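PDB 1BDG: hexokinase from Schistosoma mansoni, which catalyses the ATP-dependent phosphorylation of glucose and other hexoses to hexose 6-phosphates, the first step of glycolysis. Local coordinates for residues Leu139-Thr153 with Leu187-Val199. Residues are numbered along the deposited sequence; the frame is centred on the assembly and turned at random.
Sequences LGFTFSFPCVQKGLT and LNVKCVAVVNDTV. With GLC (alpha-D-glucopyranose), chain B.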
loop_
_atom_site.group_PDB
_atom_site.type_symbol
_atom_site.label_atom_id
_atom_site.label_comp_id
_atom_site.label_asym_id
_atom_site.label_seq_id
_atom_site.Cartn_x
_atom_site.Cartn_y
_atom_site.Cartn_z
ATOM N N LEU A 139 4.731 -0.743 23.050
ATOM C CA LEU A 139 4.945 -0.946 21.633
ATOM C C LEU A 139 3.792 -0.490 20.747
ATOM O O LEU A 139 2.631 -0.639 21.102
ATOM C CB LEU A 139 5.298 -2.421 21.401
ATOM C CG LEU A 139 5.541 -3.096 20.055
ATOM C CD1 LEU A 139 6.483 -4.268 20.268
ATOM C CD2 LEU A 139 4.244 -3.594 19.440
ATOM N N GLY A 140 4.133 0.181 19.652
ATOM C CA GLY A 140 3.145 0.621 18.694
ATOM C C GLY A 140 3.290 -0.363 17.547
ATOM O O GLY A 140 4.351 -0.435 16.931
ATOM N N PHE A 141 2.252 -1.150 17.282
ATOM C CA PHE A 141 2.275 -2.151 16.222
ATOM C C PHE A 141 1.621 -1.668 14.920
ATOM O O PHE A 141 0.400 -1.516 14.843
ATOM C CB PHE A 141 1.581 -3.419 16.729
ATOM C CG PHE A 141 1.835 -4.656 15.904
ATOM C CD1 PHE A 141 2.946 -4.764 15.069
ATOM C CD2 PHE A 141 0.964 -5.742 15.994
ATOM C CE1 PHE A 141 3.173 -5.938 14.345
ATOM C CE2 PHE A 141 1.186 -6.908 15.279
ATOM C CZ PHE A 141 2.284 -7.009 14.457
ATOM N N THR A 142 2.438 -1.375 13.912
ATOM C CA THR A 142 1.928 -0.963 12.610
ATOM C C THR A 142 1.661 -2.251 11.864
ATOM O O THR A 142 2.588 -2.848 11.314
ATOM C CB THR A 142 2.976 -0.165 11.844
ATOM O OG1 THR A 142 3.120 1.116 12.453
ATOM C CG2 THR A 142 2.588 0.001 10.394
ATOM N N PHE A 143 0.421 -2.724 11.925
ATOM C CA PHE A 143 0.028 -3.966 11.259
ATOM C C PHE A 143 -0.697 -3.573 9.974
ATOM O O PHE A 143 -1.879 -3.230 10.000
ATOM C CB PHE A 143 -0.894 -4.766 12.174
ATOM C CG PHE A 143 -1.132 -6.175 11.722
ATOM C CD1 PHE A 143 -0.062 -7.005 11.374
ATOM C CD2 PHE A 143 -2.422 -6.700 11.697
ATOM C CE1 PHE A 143 -0.277 -8.340 11.017
ATOM C CE2 PHE A 143 -2.650 -8.022 11.344
ATOM C CZ PHE A 143 -1.571 -8.850 11.005
ATOM N N SER A 144 0.017 -3.615 8.855
ATOM C CA SER A 144 -0.523 -3.225 7.558
ATOM C C SER A 144 -1.648 -4.097 7.020
ATOM O O SER A 144 -1.577 -4.531 5.862
ATOM C CB SER A 144 0.595 -3.216 6.517
ATOM O OG SER A 144 1.767 -2.623 7.026
ATOM N N PHE A 145 -2.704 -4.338 7.787
ATOM C CA PHE A 145 -3.783 -5.167 7.267
ATOM C C PHE A 145 -5.126 -4.699 7.797
ATOM O O PHE A 145 -5.183 -3.964 8.782
ATOM C CB PHE A 145 -3.540 -6.648 7.610
ATOM C CG PHE A 145 -2.347 -7.247 6.910
ATOM C CD1 PHE A 145 -2.424 -7.625 5.578
ATOM C CD2 PHE A 145 -1.131 -7.376 7.566
ATOM C CE1 PHE A 145 -1.308 -8.111 4.921
ATOM C CE2 PHE A 145 -0.019 -7.861 6.909
ATOM C CZ PHE A 145 -0.108 -8.225 5.591
ATOM N N PRO A 146 -6.226 -5.088 7.128
ATOM C CA PRO A 146 -7.562 -4.683 7.572
ATOM C C PRO A 146 -7.875 -5.372 8.878
ATOM O O PRO A 146 -7.789 -6.595 8.973
ATOM C CB PRO A 146 -8.460 -5.207 6.458
ATOM C CG PRO A 146 -7.758 -6.436 6.023
ATOM C CD PRO A 146 -6.323 -5.981 5.960
ATOM N N CYS A 147 -8.189 -4.575 9.889
ATOM C CA CYS A 147 -8.536 -5.070 11.223
ATOM C C CYS A 147 -9.736 -4.282 11.727
ATOM O O CYS A 147 -9.911 -3.116 11.381
ATOM C CB CYS A 147 -7.383 -4.846 12.218
ATOM S SG CYS A 147 -5.836 -5.706 11.906
ATOM N N VAL A 148 -10.567 -4.929 12.524
ATOM C CA VAL A 148 -11.731 -4.289 13.138
ATOM C C VAL A 148 -11.207 -3.789 14.484
ATOM O O VAL A 148 -10.953 -4.584 15.392
ATOM C CB VAL A 148 -12.840 -5.311 13.406
ATOM C CG1 VAL A 148 -13.944 -4.688 14.201
ATOM C CG2 VAL A 148 -13.343 -5.892 12.120
ATOM N N GLN A 149 -10.984 -2.488 14.591
ATOM C CA GLN A 149 -10.464 -1.906 15.821
ATOM C C GLN A 149 -11.534 -1.798 16.881
ATOM O O GLN A 149 -12.614 -1.259 16.617
ATOM C CB GLN A 149 -9.915 -0.498 15.563
ATOM C CG GLN A 149 -8.669 -0.433 14.688
ATOM C CD GLN A 149 -7.440 -1.034 15.352
ATOM O OE1 GLN A 149 -6.689 -1.767 14.723
ATOM N NE2 GLN A 149 -7.242 -0.734 16.628
ATOM N N LYS A 150 -11.250 -2.342 18.061
ATOM C CA LYS A 150 -12.153 -2.238 19.205
ATOM C C LYS A 150 -11.235 -1.461 20.133
ATOM O O LYS A 150 -10.611 -2.026 21.032
ATOM C CB LYS A 150 -12.456 -3.612 19.809
ATOM C CG LYS A 150 -13.948 -3.919 19.965
ATOM C CD LYS A 150 -14.287 -4.424 21.364
ATOM C CE LYS A 150 -13.653 -5.781 21.678
ATOM N NZ LYS A 150 -14.051 -6.287 23.026
ATOM N N GLY A 151 -11.104 -0.167 19.881
ATOM C CA GLY A 151 -10.194 0.633 20.666
ATOM C C GLY A 151 -8.846 0.370 20.026
ATOM O O GLY A 151 -8.737 -0.522 19.174
ATOM N N LEU A 152 -7.828 1.138 20.407
ATOM C CA LEU A 152 -6.483 0.967 19.854
ATOM C C LEU A 152 -5.762 -0.335 20.214
ATOM O O LEU A 152 -5.045 -0.894 19.387
ATOM C CB LEU A 152 -5.595 2.154 20.237
ATOM C CG LEU A 152 -5.807 3.458 19.471
ATOM C CD1 LEU A 152 -4.831 4.474 20.003
ATOM C CD2 LEU A 152 -5.581 3.264 17.968
ATOM N N THR A 153 -5.964 -0.835 21.423
ATOM C CA THR A 153 -5.279 -2.051 21.835
ATOM C C THR A 153 -5.786 -3.387 21.317
ATOM O O THR A 153 -5.015 -4.326 21.188
ATOM C CB THR A 153 -5.191 -2.157 23.362
ATOM O OG1 THR A 153 -6.484 -2.488 23.899
ATOM C CG2 THR A 153 -4.709 -0.832 23.944
ATOM N N LEU A 187 9.972 -10.653 27.548
ATOM C CA LEU A 187 10.177 -9.249 27.229
ATOM C C LEU A 187 9.105 -8.424 27.951
ATOM O O LEU A 187 7.923 -8.752 27.910
ATOM C CB LEU A 187 10.122 -9.061 25.716
ATOM C CG LEU A 187 11.267 -9.755 24.962
ATOM C CD1 LEU A 187 10.962 -9.840 23.465
ATOM C CD2 LEU A 187 12.541 -8.986 25.199
ATOM N N ASN A 188 9.516 -7.384 28.657
ATOM C CA ASN A 188 8.557 -6.557 29.372
ATOM C C ASN A 188 7.849 -5.554 28.449
ATOM O O ASN A 188 8.116 -4.340 28.513
ATOM C CB ASN A 188 9.262 -5.833 30.538
ATOM N N VAL A 189 6.946 -6.039 27.598
ATOM C CA VAL A 189 6.214 -5.139 26.693
ATOM C C VAL A 189 4.809 -4.887 27.210
ATOM O O VAL A 189 3.871 -5.645 26.902
ATOM C CB VAL A 189 6.151 -5.683 25.241
ATOM C CG1 VAL A 189 5.239 -4.767 24.370
ATOM C CG2 VAL A 189 7.589 -5.761 24.643
ATOM N N LYS A 190 4.679 -3.806 27.977
ATOM C CA LYS A 190 3.430 -3.402 28.626
ATOM C C LYS A 190 2.158 -3.295 27.782
ATOM O O LYS A 190 1.154 -3.924 28.084
ATOM C CB LYS A 190 3.655 -2.087 29.411
ATOM N N CYS A 191 2.180 -2.414 26.797
ATOM C CA CYS A 191 1.021 -2.177 25.941
ATOM C C CYS A 191 1.368 -2.441 24.479
ATOM O O CYS A 191 2.525 -2.725 24.128
ATOM C CB CYS A 191 0.548 -0.721 26.109
ATOM S SG CYS A 191 -0.864 -0.123 25.060
ATOM N N VAL A 192 0.346 -2.422 23.638
ATOM C CA VAL A 192 0.494 -2.634 22.214
ATOM C C VAL A 192 -0.704 -1.925 21.621
ATOM O O VAL A 192 -1.846 -2.156 22.035
ATOM C CB VAL A 192 0.455 -4.129 21.828
ATOM C CG1 VAL A 192 0.359 -4.283 20.329
ATOM C CG2 VAL A 192 1.711 -4.829 22.311
ATOM N N ALA A 193 -0.422 -0.939 20.786
ATOM C CA ALA A 193 -1.450 -0.183 20.120
ATOM C C ALA A 193 -1.337 -0.719 18.709
ATOM O O ALA A 193 -0.231 -0.863 18.187
ATOM C CB ALA A 193 -1.109 1.299 20.150
ATOM N N VAL A 194 -2.459 -1.123 18.135
ATOM C CA VAL A 194 -2.435 -1.632 16.786
ATOM C C VAL A 194 -2.877 -0.489 15.916
ATOM O O VAL A 194 -3.971 0.047 16.071
ATOM C CB VAL A 194 -3.366 -2.829 16.579
ATOM C CG1 VAL A 194 -3.133 -3.418 15.198
ATOM C CG2 VAL A 194 -3.098 -3.863 17.643
ATOM N N VAL A 195 -1.998 -0.120 15.003
ATOM C CA VAL A 195 -2.234 0.962 14.080
ATOM C C VAL A 195 -1.925 0.427 12.686
ATOM O O VAL A 195 -1.056 -0.435 12.506
ATOM C CB VAL A 195 -1.297 2.141 14.427
ATOM C CG1 VAL A 195 -1.198 3.118 13.273
ATOM C CG2 VAL A 195 -1.789 2.839 15.676
ATOM N N ASN A 196 -2.708 0.864 11.715
ATOM C CA ASN A 196 -2.500 0.485 10.320
ATOM C C ASN A 196 -1.373 1.402 9.755
ATOM O O ASN A 196 -1.108 2.483 10.294
ATOM C CB ASN A 196 -3.819 0.679 9.572
ATOM C CG ASN A 196 -3.762 0.199 8.152
ATOM O OD1 ASN A 196 -3.598 0.990 7.218
ATOM N ND2 ASN A 196 -3.897 -1.099 7.972
ATOM N N ASP A 197 -0.699 0.997 8.692
ATOM C CA ASP A 197 0.355 1.855 8.170
ATOM C C ASP A 197 -0.142 3.224 7.720
ATOM O O ASP A 197 0.487 4.222 8.028
ATOM C CB ASP A 197 1.201 1.172 7.082
ATOM C CG ASP A 197 0.376 0.597 5.939
ATOM O OD1 ASP A 197 -0.772 1.013 5.714
ATOM O OD2 ASP A 197 0.888 -0.280 5.231
ATOM N N THR A 198 -1.296 3.296 7.062
ATOM C CA THR A 198 -1.816 4.584 6.612
ATOM C C THR A 198 -1.994 5.519 7.793
ATOM O O THR A 198 -1.572 6.683 7.751
ATOM C CB THR A 198 -3.149 4.418 5.952
ATOM O OG1 THR A 198 -3.960 3.580 6.770
ATOM C CG2 THR A 198 -2.991 3.797 4.595
ATOM N N VAL A 199 -2.591 4.979 8.860
ATOM C CA VAL A 199 -2.848 5.720 10.104
ATOM C C VAL A 199 -1.508 6.189 10.679
ATOM O O VAL A 199 -1.337 7.371 10.992
ATOM C CB VAL A 199 -3.628 4.844 11.133
ATOM C CG1 VAL A 199 -4.096 5.680 12.295
ATOM C CG2 VAL A 199 -4.829 4.206 10.464
HETATM C C1 GLC B . -2.696 -3.617 1.758
HETATM C C2 GLC B . -3.296 -3.821 3.149
HETATM C C3 GLC B . -3.607 -2.481 3.773
HETATM C C4 GLC B . -2.353 -1.624 3.794
HETATM C C5 GLC B . -1.823 -1.479 2.384
HETATM C C6 GLC B . -0.531 -0.686 2.335
HETATM O O1 GLC B . -3.611 -2.904 0.994
HETATM O O2 GLC B . -4.499 -4.583 3.068
HETATM O O3 GLC B . -4.082 -2.654 5.100
HETATM O O4 GLC B . -2.645 -0.360 4.339
HETATM O O5 GLC B . -1.540 -2.775 1.852
HETATM O O6 GLC B . 0.590 -1.512 2.574
HETATM O O HOH W 1 -4.406 -2.402 10.791
#
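V194 sets its CG1 methyl 4.0 Å from F143 CB, and the same methyl also meets OE1 of Q149, whose chain is bent at chi2 (-68°). Two residues back along each strand, F141 CB rests on V192 CG1, while L139 lies beside V192, pointing the same way. Beneath these side chains the two strands run parallel, joined by five backbone hydrogen bonds, from L139 N–C191 O to F143 N–V195 O; F141 N reaches A193 O at 2.7 Å. The other edge of 189-195 is used too: V194 N donates to L152 O (2.9 Å, 173°), which ties the returning loop to this edge. As a worked example of how sheet ends build active sites, the chain meets the glucose just past the C-terminal ends of both strands. D197, its CG between backbone N and carbonyl carbon (chi1 53°), takes glucose O4 on OD1 (2.7 Å) and O6 on OD2; OD2 also lies 3.1 Å from S144 OG, which is hydrogen-bonded to L75 O. N196 caps helix 197-206 through OD1, while its ND2 donates to glucose O3 (3.3 Å) and to a water that bridges F143 O and F145 O. In the small-subdomain sheet, strand 68-75 flanks 139-143 on the side away from 189-195, and helix 174-183 covers the face bearing F141, F143 and V192.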